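Local coordinates for heme oxygenase (Chlamydomonas reinhardtii, PDB 4RAJ), which probably catalyses the oxygen-dependent opening of heme to biliverdin, as heme oxygenases do, and is captured here in its heme-free form, at residues Lys100-His105 with Thr174-Tyr179; Asp87-Gly92 with Ser189-Gln194; Ala66-Leu71 with Tyr94-Phe99; Pro137-Ala142 with Asp208-Glu213. All blocks are in the same frame, centred on the assembly; numbering follows the deposited sequence.

Contact 1 (Lys100-His105 with Thr174-Tyr179); sequences KQDVQH and TAAFDY
D102 reaches from helix 96-107 into the loop 174-179 and takes two successive backbone N-H groups with its two carboxylate oxygens. A175 N meets D102 OD1 at 2.8 Å on the syn lone pair. A176 N lies 2.8 Å from D102 OD2 in a straighter bond (167°), but comes in from above the carboxylate plane, 51° out of it. D102 CG stands anti to its own carbonyl carbon (chi1 -76°), which places the carboxylate beside the N-H groups of A175 and A176. Methyl groups close in around it: A175 CB is 3.4 Å from D102 OD1, and A176 CB is 3.3 Å from D102 OD2. Beside them Q101 OE1 rests 3.6 Å from A175 CB, on the more exposed flank.

Behind the gripped N-H groups the loop is braced from within. F177 N bonds to T174 O at 2.9 Å, and T174 OG1 donates to D178 OD1, which also forms a salt bridge with K159. R95 takes the carbonyls of A176 and D178. With both oxygens taken by main-chain donors, the buried carboxylate probably helps to fix the backbone at A175-A176.

Contact 2 (Asp87-Gly92 with Ser189-Gln194); sequences DVLKGG and SAFKKQ
V88 pushes both of its methyl groups against helix 184-200, and its CA lies 5.9 Å from that of F191, the nearest backbone approach between the segments. On the tightly packed side V88 CG2 lies 3.8 Å from F191 CD2, the two side chains crossing at about a right angle. L89 adds a second, slacker touch on the same ring, with L89 CD2 4.3 Å from F191 CE2. F191 is buried; CG anti to the backbone N (chi1 -177°) sets the ring beside V88 CG2, and the ring also meets F85, F195 and V144. This is helix-helix packing inside the all-helical heme oxygenase fold: the short helix 86-89 is laid against helix 184-200, while L89 and F191 both also reach V144 of helix 140-151.

The looser side lies toward A190 and Q194. V88 CG1 stands 4.1 Å from A190 CB, and both methyls of V88 border Q194 OE1, CG1 at 3.6 Å, an apolar-to-polar approach that supplies no bond. No direct hydrogen bond joins the segments; a water does so instead. V88 N, near the start of its short helix, donates to this water at 3.1 Å, and the water donates in turn to Q194 OE1 at 2.8 Å. The extended Q194 chain has its other terminal atom engaged as well, NE2 bonding to the carbonyl oxygen of K84.

Contact 3 (Ala66-Leu71 with Tyr94-Phe99); sequences ALEAAL and YRAPGF
E68 passes over the ring of Y94 and ends at the first turn of helix 96-107, where both carboxylate oxygens accept hydrogen bonds from backbone N-H groups. R95 N donates to E68 OE2 at 2.7 Å in a nearly straight bond (174°), and A96 N donates to E68 OE1 at 3.1 Å; each oxygen is met on its syn side. E68 OE2 has a further partner in NE2 of H148, on helix 140-151, so this one atom serves two donors from different parts of the fold.

The aliphatic part of E68 is used too. E68 CG lies 3.5 Å from the centroid of the Y94 ring, only 7° off the normal, a CH-pi contact over the centre of the face. The extended chain carries the carboxylate on past the ring to the N-H groups, its plane 12° from that of the ring. Y94 OH bonds to D72 and also rests against apolar carbon, L71 CB being 3.4 Å from Y94 OH; L71 CD1 packs 4.1 Å from Y94 CE1.

R95 gives E68 its N-H, but its guanidinium group leads elsewhere, bonding to the carbonyls of G92 and L93, reaching the loop 174-179 and making a cation-pi contact with Y179. With an alanine in place of E68, the N-H groups of R95 and A96 would probably lose their common acceptor, H148 a partner, and the Y94 ring the CH-pi contact over its centre. Three donors around a buried carboxylate, two of them at a helix start, are likely to stabilise its anionic form while tying helices 50-76, 96-107 and 140-151 together.

Contact 4 (Pro137-Ala142 with Asp208-Glu213); sequences PALLLA and DQLLSE
E213, whose aliphatic chain lies against L139 and A142, has OE1 held by two histidines: H143 NE2 from helix 140-151 and H128 NE2 from helix 120-135 both bond to it. The bend at chi2 (-60°) turns the carboxylate aside from the line of the chain. The carbons pack across the contact, E213 CG 4.0 Å from L139 CB and E213 CB 3.8 Å from A142 CB.

No hydrogen bond joins the two segments themselves; the rest is van der Waals packing, mostly of carbon on carbon. A142 has only a methyl group to place between the helices, and the backbones accordingly come near, the CA atoms of A142 and L210 being 5.4 Å apart. That methyl sits 3.4 Å from L210 O and touches the leucine side chain as well, A142 CB to L210 CD2 measuring 3.8 Å. L139 packs beside it. Its CD2 branch lies 3.6 Å from Q209 CB and 3.9 Å from L210 CD2, while CD1 runs beside the Q209 amide, 3.9 Å from Q209 NE2. A shorter residue such as an alanine at L139 would probably strip the apolar cover from Q209, take one of the leucine contacts of L210 and open a gap between the two segments.

Around this core, W198 of helix 184-200 packs on A138 and L210, and L132 of helix 120-135 on L139 and E213. With its carbons in the apolar interface and OE1 shared by two imidazoles, E213 links helix 204-227 to two other helices through one atom, and its negative charge would probably raise the basicity of both histidines.

Overall arrangement
Contacts 1 and 3 share helix 96-107, their centres 12 Å apart, and besides the reach of R95 they meet where A175 CB packs 3.5 Å from G98 O. Contact 2 borders contact 3 where L89 O meets Y94 CD1 at 3.3 Å, and contact 4 where F191 CZ lies 3.6 Å from L141 O. L140 of contact 4 packs on L67, A70 and L71 of contact 3. Contacts 1 and 4 lie on opposite sides of the chain's centre, with centres 27 Å apart. The bound polyether touches residues on helices 29-47, 50-76, 140-151 and 204-227, the last three used by contacts 3 and 4, probably near the heme site; its neighbour T146 bonds to A142 O of contact 4.

Contact 1 (Lys100-His105 with Thr174-Tyr179)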
loop_
_atom_site.group_PDB
_atom_site.type_symbol
_atom_site.label_atom_id
_atom_site.label_comp_id
_atom_site.label_asym_id
_atom_site.label_seq_id
_atom_site.Cartn_x
_atom_site.Cartn_y
_atom_site.Cartn_z
ATOM N N LYS A 100 -5.303 4.377 9.882
ATOM C CA LYS A 100 -5.834 5.484 10.665
ATOM C C LYS A 100 -5.925 5.096 12.138
ATOM O O LYS A 100 -5.599 5.893 13.006
ATOM C CB LYS A 100 -7.206 5.920 10.148
ATOM C CG LYS A 100 -7.593 7.318 10.624
ATOM C CD LYS A 100 -9.062 7.631 10.363
ATOM C CE LYS A 100 -9.309 9.126 10.505
ATOM N NZ LYS A 100 -10.766 9.436 10.499
ATOM N N GLN A 101 -6.353 3.869 12.423
ATOM C CA GLN A 101 -6.400 3.394 13.805
ATOM C C GLN A 101 -5.034 3.469 14.484
ATOM O O GLN A 101 -4.916 3.924 15.628
ATOM C CB GLN A 101 -6.931 1.954 13.860
ATOM C CG GLN A 101 -8.429 1.871 13.691
ATOM C CD GLN A 101 -8.898 0.456 13.404
ATOM O OE1 GLN A 101 -8.438 -0.502 14.029
ATOM N NE2 GLN A 101 -9.822 0.318 12.456
ATOM N N ASP A 102 -4.004 3.011 13.785
ATOM C CA ASP A 102 -2.651 3.040 14.338
ATOM C C ASP A 102 -2.165 4.470 14.565
ATOM O O ASP A 102 -1.614 4.792 15.620
ATOM C CB ASP A 102 -1.679 2.304 13.419
ATOM C CG ASP A 102 -1.820 0.804 13.514
ATOM O OD1 ASP A 102 -2.519 0.317 14.448
ATOM O OD2 ASP A 102 -1.218 0.114 12.657
ATOM N N VAL A 103 -2.369 5.329 13.577
ATOM C CA VAL A 103 -1.942 6.717 13.713
ATOM C C VAL A 103 -2.629 7.397 14.910
ATOM O O VAL A 103 -1.978 8.108 15.680
ATOM C CB VAL A 103 -2.211 7.504 12.409
ATOM C CG1 VAL A 103 -2.053 9.007 12.624
ATOM C CG2 VAL A 103 -1.264 7.008 11.295
ATOM N N GLN A 104 -3.936 7.183 15.070
ATOM C CA GLN A 104 -4.622 7.770 16.221
ATOM C C GLN A 104 -4.109 7.149 17.515
ATOM O O GLN A 104 -3.908 7.855 18.515
ATOM C CB GLN A 104 -6.138 7.606 16.098
ATOM C CG GLN A 104 -6.723 8.455 14.972
ATOM C CD GLN A 104 -8.256 8.468 14.967
ATOM O OE1 GLN A 104 -8.898 7.916 14.065
ATOM N NE2 GLN A 104 -8.835 9.104 15.969
ATOM N N HIS A 105 -3.855 5.845 17.495
ATOM C CA HIS A 105 -3.336 5.180 18.693
ATOM C C HIS A 105 -2.012 5.776 19.178
ATOM O O HIS A 105 -1.849 6.114 20.363
ATOM C CB HIS A 105 -3.136 3.678 18.465
ATOM C CG HIS A 105 -2.524 2.995 19.654
ATOM N ND1 HIS A 105 -1.221 2.555 19.679
ATOM C CD2 HIS A 105 -3.025 2.760 20.889
ATOM C CE1 HIS A 105 -0.952 2.046 20.871
ATOM N NE2 HIS A 105 -2.034 2.146 21.617
ATOM N N THR A 174 -0.985 -2.426 15.677
ATOM C CA THR A 174 -0.574 -2.912 14.358
ATOM C C THR A 174 -1.758 -3.137 13.441
ATOM O O THR A 174 -1.743 -4.058 12.616
ATOM C CB THR A 174 0.248 -4.229 14.454
ATOM O OG1 THR A 174 -0.568 -5.295 14.967
ATOM C CG2 THR A 174 1.484 -4.041 15.357
ATOM N N ALA A 175 -2.789 -2.301 13.575
ATOM C CA ALA A 175 -4.007 -2.482 12.783
ATOM C C ALA A 175 -3.747 -2.314 11.281
ATOM O O ALA A 175 -4.449 -2.904 10.458
ATOM C CB ALA A 175 -5.102 -1.516 13.249
ATOM N N ALA A 176 -2.731 -1.529 10.935
ATOM C CA ALA A 176 -2.327 -1.361 9.535
ATOM C C ALA A 176 -1.953 -2.696 8.898
ATOM O O ALA A 176 -2.105 -2.881 7.687
ATOM C CB ALA A 176 -1.149 -0.388 9.431
ATOM N N PHE A 177 -1.454 -3.613 9.726
ATOM C CA PHE A 177 -0.946 -4.909 9.277
ATOM C C PHE A 177 -1.808 -6.102 9.730
ATOM O O PHE A 177 -1.418 -7.258 9.537
ATOM C CB PHE A 177 0.484 -5.091 9.791
ATOM C CG PHE A 177 1.387 -3.931 9.460
ATOM C CD1 PHE A 177 1.848 -3.750 8.170
ATOM C CD2 PHE A 177 1.762 -3.020 10.440
ATOM C CE1 PHE A 177 2.669 -2.676 7.865
ATOM C CE2 PHE A 177 2.587 -1.949 10.141
ATOM C CZ PHE A 177 3.040 -1.774 8.857
ATOM N N ASP A 178 -2.964 -5.829 10.321
ATOM C CA ASP A 178 -3.811 -6.906 10.839
ATOM C C ASP A 178 -4.859 -7.376 9.821
ATOM O O ASP A 178 -5.395 -6.581 9.043
ATOM C CB ASP A 178 -4.530 -6.475 12.119
ATOM C CG ASP A 178 -3.586 -6.291 13.304
ATOM O OD1 ASP A 178 -2.426 -6.777 13.284
ATOM O OD2 ASP A 178 -4.016 -5.638 14.266
ATOM N N TYR A 179 -5.149 -8.675 9.857
ATOM C CA TYR A 179 -6.171 -9.279 9.009
ATOM C C TYR A 179 -7.026 -10.186 9.869
ATOM O O TYR A 179 -6.838 -11.399 9.888
ATOM C CB TYR A 179 -5.533 -10.059 7.850
ATOM C CG TYR A 179 -4.767 -9.130 6.920
ATOM C CD1 TYR A 179 -3.460 -8.742 7.224
ATOM C CD2 TYR A 179 -5.350 -8.630 5.763
ATOM C CE1 TYR A 179 -2.752 -7.866 6.399
ATOM C CE2 TYR A 179 -4.646 -7.754 4.920
ATOM C CZ TYR A 179 -3.351 -7.380 5.252
ATOM O OH TYR A 179 -2.637 -6.510 4.449
#

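Contact 2 (Asp87-Gly92 with Ser189-Gln194)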
loop_
_atom_site.group_PDB
_atom_site.type_symbol
_atom_site.label_atom_id
_atom_site.label_comp_id
_atom_site.label_asym_id
_atom_site.label_seq_id
_atom_site.Cartn_x
_atom_site.Cartn_y
_atom_site.Cartn_z
ATOM N N ASP A 87 -15.320 -8.505 -4.926
ATOM C CA ASP A 87 -15.271 -9.431 -3.789
ATOM C C ASP A 87 -13.873 -9.529 -3.147
ATOM O O ASP A 87 -13.760 -9.589 -1.922
ATOM C CB ASP A 87 -15.751 -10.820 -4.206
ATOM C CG ASP A 87 -17.238 -10.849 -4.545
ATOM O OD1 ASP A 87 -17.973 -9.923 -4.128
ATOM O OD2 ASP A 87 -17.668 -11.804 -5.223
ATOM N N VAL A 88 -12.819 -9.516 -3.962
ATOM C CA VAL A 88 -11.463 -9.640 -3.426
ATOM C C VAL A 88 -10.966 -8.296 -2.864
ATOM O O VAL A 88 -10.139 -8.260 -1.954
ATOM C CB VAL A 88 -10.460 -10.185 -4.498
ATOM C CG1 VAL A 88 -10.860 -11.596 -4.947
ATOM C CG2 VAL A 88 -10.358 -9.265 -5.703
ATOM N N LEU A 89 -11.504 -7.192 -3.372
ATOM C CA LEU A 89 -11.114 -5.868 -2.877
ATOM C C LEU A 89 -11.800 -5.494 -1.568
ATOM O O LEU A 89 -11.182 -4.934 -0.660
ATOM C CB LEU A 89 -11.429 -4.790 -3.925
ATOM C CG LEU A 89 -10.597 -4.777 -5.197
ATOM C CD1 LEU A 89 -11.167 -3.761 -6.191
ATOM C CD2 LEU A 89 -9.158 -4.441 -4.870
ATOM N N LYS A 90 -13.091 -5.791 -1.485
ATOM C CA LYS A 90 -13.908 -5.306 -0.391
ATOM C C LYS A 90 -14.044 -6.341 0.718
ATOM O O LYS A 90 -14.893 -6.199 1.584
ATOM C CB LYS A 90 -15.291 -4.902 -0.910
ATOM C CG LYS A 90 -15.248 -3.913 -2.081
ATOM C CD LYS A 90 -14.668 -2.567 -1.674
ATOM C CE LYS A 90 -15.473 -1.929 -0.563
ATOM N NZ LYS A 90 -15.009 -0.543 -0.287
ATOM N N GLY A 91 -13.200 -7.371 0.702
ATOM C CA GLY A 91 -13.341 -8.452 1.667
ATOM C C GLY A 91 -12.253 -8.513 2.723
ATOM O O GLY A 91 -12.052 -9.551 3.357
ATOM N N GLY A 92 -11.551 -7.404 2.917
ATOM C CA GLY A 92 -10.514 -7.319 3.933
ATOM C C GLY A 92 -9.173 -6.778 3.458
ATOM O O GLY A 92 -8.284 -6.517 4.268
ATOM N N SER A 189 -3.794 -14.649 -2.201
ATOM C CA SER A 189 -3.829 -15.664 -3.253
ATOM C C SER A 189 -5.056 -15.479 -4.156
ATOM O O SER A 189 -4.975 -15.678 -5.370
ATOM C CB SER A 189 -3.819 -17.075 -2.662
ATOM O OG SER A 189 -5.039 -17.359 -2.003
ATOM N N ALA A 190 -6.183 -15.090 -3.560
ATOM C CA ALA A 190 -7.410 -14.856 -4.322
ATOM C C ALA A 190 -7.245 -13.696 -5.299
ATOM O O ALA A 190 -7.700 -13.754 -6.443
ATOM C CB ALA A 190 -8.584 -14.593 -3.381
ATOM N N PHE A 191 -6.620 -12.620 -4.841
ATOM C CA PHE A 191 -6.388 -11.487 -5.729
ATOM C C PHE A 191 -5.428 -11.879 -6.846
ATOM O O PHE A 191 -5.656 -11.542 -8.004
ATOM C CB PHE A 191 -5.839 -10.280 -4.978
ATOM C CG PHE A 191 -5.655 -9.083 -5.861
ATOM C CD1 PHE A 191 -4.460 -8.878 -6.544
ATOM C CD2 PHE A 191 -6.708 -8.202 -6.073
ATOM C CE1 PHE A 191 -4.301 -7.789 -7.397
ATOM C CE2 PHE A 191 -6.557 -7.115 -6.933
ATOM C CZ PHE A 191 -5.349 -6.908 -7.585
ATOM N N LYS A 192 -4.349 -12.574 -6.498
ATOM C CA LYS A 192 -3.375 -12.994 -7.503
ATOM C C LYS A 192 -4.011 -13.837 -8.596
ATOM O O LYS A 192 -3.784 -13.611 -9.778
ATOM C CB LYS A 192 -2.240 -13.801 -6.882
ATOM C CG LYS A 192 -1.109 -13.000 -6.327
ATOM C CD LYS A 192 0.135 -13.848 -6.437
ATOM C CE LYS A 192 1.341 -13.152 -5.873
ATOM N NZ LYS A 192 1.510 -13.532 -4.447
ATOM N N LYS A 193 -4.796 -14.822 -8.187
ATOM C CA LYS A 193 -5.444 -15.722 -9.133
ATOM C C LYS A 193 -6.339 -14.964 -10.101
ATOM O O LYS A 193 -6.271 -15.166 -11.315
ATOM C CB LYS A 193 -6.255 -16.780 -8.381
ATOM C CG LYS A 193 -6.995 -17.765 -9.274
ATOM C CD LYS A 193 -7.221 -19.082 -8.538
ATOM C CE LYS A 193 -8.105 -20.014 -9.336
ATOM N NZ LYS A 193 -9.445 -19.404 -9.535
ATOM N N GLN A 194 -7.168 -14.074 -9.569
ATOM C CA GLN A 194 -8.044 -13.291 -10.425
ATOM C C GLN A 194 -7.274 -12.279 -11.271
ATOM O O GLN A 194 -7.611 -12.072 -12.431
ATOM C CB GLN A 194 -9.103 -12.561 -9.610
ATOM C CG GLN A 194 -10.073 -11.787 -10.487
ATOM C CD GLN A 194 -11.310 -11.345 -9.745
ATOM O OE1 GLN A 194 -11.381 -11.433 -8.519
ATOM N NE2 GLN A 194 -12.304 -10.872 -10.488
HETATM O O HOH W 1 -13.431 -10.610 -6.745
#

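Contact 3 (Ala66-Leu71 with Tyr94-Phe99)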
loop_
_atom_site.group_PDB
_atom_site.type_symbol
_atom_site.label_atom_id
_atom_site.label_comp_id
_atom_site.label_asym_id
_atom_site.label_seq_id
_atom_site.Cartn_x
_atom_site.Cartn_y
_atom_site.Cartn_z
ATOM N N ALA A 66 -5.933 7.363 -0.716
ATOM C CA ALA A 66 -6.040 7.798 -2.107
ATOM C C ALA A 66 -6.396 6.632 -3.033
ATOM O O ALA A 66 -7.308 6.741 -3.853
ATOM C CB ALA A 66 -4.734 8.450 -2.564
ATOM N N LEU A 67 -5.645 5.539 -2.917
ATOM C CA LEU A 67 -5.873 4.342 -3.722
ATOM C C LEU A 67 -7.280 3.774 -3.501
ATOM O O LEU A 67 -8.005 3.427 -4.451
ATOM C CB LEU A 67 -4.809 3.288 -3.393
ATOM C CG LEU A 67 -4.829 1.920 -4.069
ATOM C CD1 LEU A 67 -5.032 2.046 -5.574
ATOM C CD2 LEU A 67 -3.521 1.214 -3.773
ATOM N N GLU A 68 -7.688 3.687 -2.244
ATOM C CA GLU A 68 -8.963 3.062 -1.948
ATOM C C GLU A 68 -10.140 3.974 -2.324
ATOM O O GLU A 68 -11.200 3.488 -2.713
ATOM C CB GLU A 68 -8.992 2.637 -0.467
ATOM C CG GLU A 68 -8.143 1.368 -0.273
ATOM C CD GLU A 68 -7.717 1.085 1.162
ATOM O OE1 GLU A 68 -8.363 1.597 2.098
ATOM O OE2 GLU A 68 -6.735 0.329 1.336
ATOM N N ALA A 69 -9.945 5.289 -2.253
ATOM C CA ALA A 69 -10.981 6.220 -2.697
ATOM C C ALA A 69 -11.162 6.124 -4.215
ATOM O O ALA A 69 -12.282 6.171 -4.729
ATOM C CB ALA A 69 -10.634 7.637 -2.300
ATOM N N ALA A 70 -10.051 5.982 -4.929
ATOM C CA ALA A 70 -10.086 5.868 -6.381
ATOM C C ALA A 70 -10.792 4.573 -6.785
ATOM O O ALA A 70 -11.621 4.569 -7.700
ATOM C CB ALA A 70 -8.668 5.914 -6.961
ATOM N N LEU A 71 -10.458 3.481 -6.106
ATOM C CA LEU A 71 -11.110 2.201 -6.356
ATOM C C LEU A 71 -12.604 2.264 -6.055
ATOM O O LEU A 71 -13.428 1.720 -6.804
ATOM C CB LEU A 71 -10.484 1.088 -5.516
ATOM C CG LEU A 71 -9.065 0.643 -5.880
ATOM C CD1 LEU A 71 -8.429 -0.106 -4.703
ATOM C CD2 LEU A 71 -9.079 -0.222 -7.131
ATOM N N TYR A 94 -8.486 -3.872 2.140
ATOM C CA TYR A 94 -8.320 -2.437 2.364
ATOM C C TYR A 94 -7.582 -2.152 3.679
ATOM O O TYR A 94 -7.819 -2.826 4.689
ATOM C CB TYR A 94 -9.675 -1.726 2.373
ATOM C CG TYR A 94 -10.237 -1.370 1.005
ATOM C CD1 TYR A 94 -9.819 -2.028 -0.151
ATOM C CD2 TYR A 94 -11.183 -0.357 0.875
ATOM C CE1 TYR A 94 -10.348 -1.688 -1.404
ATOM C CE2 TYR A 94 -11.714 -0.013 -0.364
ATOM C CZ TYR A 94 -11.301 -0.685 -1.498
ATOM O OH TYR A 94 -11.841 -0.330 -2.731
ATOM N N ARG A 95 -6.730 -1.125 3.652
ATOM C CA ARG A 95 -5.800 -0.805 4.726
ATOM C C ARG A 95 -6.011 0.566 5.372
ATOM O O ARG A 95 -5.514 0.789 6.470
ATOM C CB ARG A 95 -4.340 -0.842 4.210
ATOM C CG ARG A 95 -3.827 -2.194 3.728
ATOM C CD ARG A 95 -3.716 -3.182 4.914
ATOM N NE ARG A 95 -4.961 -3.922 5.116
ATOM C CZ ARG A 95 -5.263 -4.606 6.224
ATOM N NH1 ARG A 95 -4.407 -4.640 7.237
ATOM N NH2 ARG A 95 -6.429 -5.251 6.322
ATOM N N ALA A 96 -6.674 1.504 4.699
ATOM C CA ALA A 96 -6.698 2.887 5.240
ATOM C C ALA A 96 -7.321 2.960 6.659
ATOM O O ALA A 96 -6.805 3.680 7.523
ATOM C CB ALA A 96 -7.425 3.840 4.286
ATOM N N PRO A 97 -8.406 2.205 6.913
ATOM C CA PRO A 97 -8.904 2.286 8.292
ATOM C C PRO A 97 -7.926 1.736 9.330
ATOM O O PRO A 97 -7.819 2.321 10.408
ATOM C CB PRO A 97 -10.180 1.441 8.254
ATOM C CG PRO A 97 -10.636 1.527 6.840
ATOM C CD PRO A 97 -9.358 1.483 6.043
ATOM N N GLY A 98 -7.226 0.647 9.008
ATOM C CA GLY A 98 -6.178 0.124 9.876
ATOM C C GLY A 98 -5.039 1.119 10.123
ATOM O O GLY A 98 -4.573 1.297 11.261
ATOM N N PHE A 99 -4.583 1.779 9.064
ATOM C CA PHE A 99 -3.563 2.823 9.229
ATOM C C PHE A 99 -4.071 3.955 10.110
ATOM O O PHE A 99 -3.368 4.454 10.974
ATOM C CB PHE A 99 -3.134 3.406 7.875
ATOM C CG PHE A 99 -2.044 2.619 7.189
ATOM C CD1 PHE A 99 -2.372 1.551 6.364
ATOM C CD2 PHE A 99 -0.699 2.962 7.356
ATOM C CE1 PHE A 99 -1.390 0.833 5.728
ATOM C CE2 PHE A 99 0.286 2.250 6.729
ATOM C CZ PHE A 99 -0.057 1.179 5.908
#

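Contact 4 (Pro137-Ala142 with Asp208-Glu213)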
loop_
_atom_site.group_PDB
_atom_site.type_symbol
_atom_site.label_atom_id
_atom_site.label_comp_id
_atom_site.label_asym_id
_atom_site.label_seq_id
_atom_site.Cartn_x
_atom_site.Cartn_y
_atom_site.Cartn_z
ATOM N N PRO A 137 -9.440 3.275 -14.764
ATOM C CA PRO A 137 -9.515 2.628 -13.451
ATOM C C PRO A 137 -8.897 1.235 -13.407
ATOM O O PRO A 137 -8.449 0.848 -12.342
ATOM C CB PRO A 137 -11.021 2.564 -13.175
ATOM C CG PRO A 137 -11.618 3.612 -14.059
ATOM C CD PRO A 137 -10.774 3.619 -15.289
ATOM N N ALA A 138 -8.855 0.498 -14.512
ATOM C CA ALA A 138 -8.231 -0.824 -14.475
ATOM C C ALA A 138 -6.765 -0.784 -13.990
ATOM O O ALA A 138 -6.294 -1.740 -13.359
ATOM C CB ALA A 138 -8.312 -1.488 -15.856
ATOM N N LEU A 139 -6.056 0.313 -14.277
ATOM C CA LEU A 139 -4.639 0.437 -13.926
ATOM C C LEU A 139 -4.435 0.533 -12.406
ATOM O O LEU A 139 -3.336 0.287 -11.905
ATOM C CB LEU A 139 -4.002 1.659 -14.621
ATOM C CG LEU A 139 -3.966 1.587 -16.157
ATOM C CD1 LEU A 139 -3.139 2.726 -16.809
ATOM C CD2 LEU A 139 -3.453 0.222 -16.610
ATOM N N LEU A 140 -5.495 0.893 -11.690
ATOM C CA LEU A 140 -5.483 0.875 -10.225
ATOM C C LEU A 140 -5.185 -0.526 -9.686
ATOM O O LEU A 140 -4.621 -0.684 -8.591
ATOM C CB LEU A 140 -6.832 1.360 -9.675
ATOM C CG LEU A 140 -7.181 2.840 -9.850
ATOM C CD1 LEU A 140 -8.639 3.123 -9.396
ATOM C CD2 LEU A 140 -6.172 3.704 -9.100
ATOM N N LEU A 141 -5.544 -1.550 -10.456
ATOM C CA LEU A 141 -5.368 -2.924 -9.990
ATOM C C LEU A 141 -3.896 -3.305 -9.910
ATOM O O LEU A 141 -3.517 -4.152 -9.098
ATOM C CB LEU A 141 -6.143 -3.904 -10.892
ATOM C CG LEU A 141 -7.673 -3.781 -10.915
ATOM C CD1 LEU A 141 -8.250 -4.621 -12.056
ATOM C CD2 LEU A 141 -8.302 -4.204 -9.593
ATOM N N ALA A 142 -3.057 -2.653 -10.722
ATOM C CA ALA A 142 -1.620 -2.839 -10.638
ATOM C C ALA A 142 -1.096 -2.260 -9.342
ATOM O O ALA A 142 -0.142 -2.786 -8.765
ATOM C CB ALA A 142 -0.914 -2.185 -11.842
ATOM N N ASP A 208 0.947 -4.183 -20.777
ATOM C CA ASP A 208 2.159 -3.373 -20.656
ATOM C C ASP A 208 1.966 -2.209 -19.682
ATOM O O ASP A 208 2.870 -1.862 -18.924
ATOM C CB ASP A 208 2.591 -2.810 -22.018
ATOM C CG ASP A 208 3.160 -3.874 -22.945
ATOM O OD1 ASP A 208 3.421 -5.014 -22.479
ATOM O OD2 ASP A 208 3.342 -3.561 -24.146
ATOM N N GLN A 209 0.796 -1.589 -19.725
ATOM C CA GLN A 209 0.495 -0.495 -18.809
ATOM C C GLN A 209 0.463 -0.958 -17.367
ATOM O O GLN A 209 0.873 -0.232 -16.474
ATOM C CB GLN A 209 -0.841 0.147 -19.148
ATOM C CG GLN A 209 -0.808 1.108 -20.313
ATOM C CD GLN A 209 -2.146 1.771 -20.526
ATOM O OE1 GLN A 209 -3.172 1.102 -20.596
ATOM N NE2 GLN A 209 -2.147 3.093 -20.613
ATOM N N LEU A 210 -0.047 -2.162 -17.138
ATOM C CA LEU A 210 -0.096 -2.712 -15.786
ATOM C C LEU A 210 1.310 -2.948 -15.255
ATOM O O LEU A 210 1.598 -2.680 -14.089
ATOM C CB LEU A 210 -0.909 -4.013 -15.769
ATOM C CG LEU A 210 -2.400 -3.823 -16.060
ATOM C CD1 LEU A 210 -3.071 -5.149 -16.413
ATOM C CD2 LEU A 210 -3.074 -3.185 -14.842
ATOM N N LEU A 211 2.188 -3.451 -16.113
ATOM C CA LEU A 211 3.610 -3.564 -15.783
ATOM C C LEU A 211 4.166 -2.192 -15.403
ATOM O O LEU A 211 4.816 -2.048 -14.369
ATOM C CB LEU A 211 4.409 -4.162 -16.960
ATOM C CG LEU A 211 5.937 -4.216 -16.810
ATOM C CD1 LEU A 211 6.282 -4.745 -15.436
ATOM C CD2 LEU A 211 6.562 -5.101 -17.878
ATOM N N SER A 212 3.910 -1.190 -16.242
ATOM C CA SER A 212 4.438 0.141 -15.990
ATOM C C SER A 212 3.919 0.705 -14.671
ATOM O O SER A 212 4.664 1.327 -13.936
ATOM C CB SER A 212 4.091 1.087 -17.133
ATOM O OG SER A 212 4.791 0.721 -18.304
ATOM N N GLU A 213 2.644 0.486 -14.374
ATOM C CA GLU A 213 2.070 1.054 -13.167
ATOM C C GLU A 213 2.587 0.341 -11.915
ATOM O O GLU A 213 2.738 0.966 -10.875
ATOM C CB GLU A 213 0.544 1.015 -13.230
ATOM C CG GLU A 213 -0.015 2.048 -14.216
ATOM C CD GLU A 213 0.368 3.475 -13.854
ATOM O OE1 GLU A 213 0.332 3.831 -12.650
ATOM O OE2 GLU A 213 0.713 4.244 -14.778
#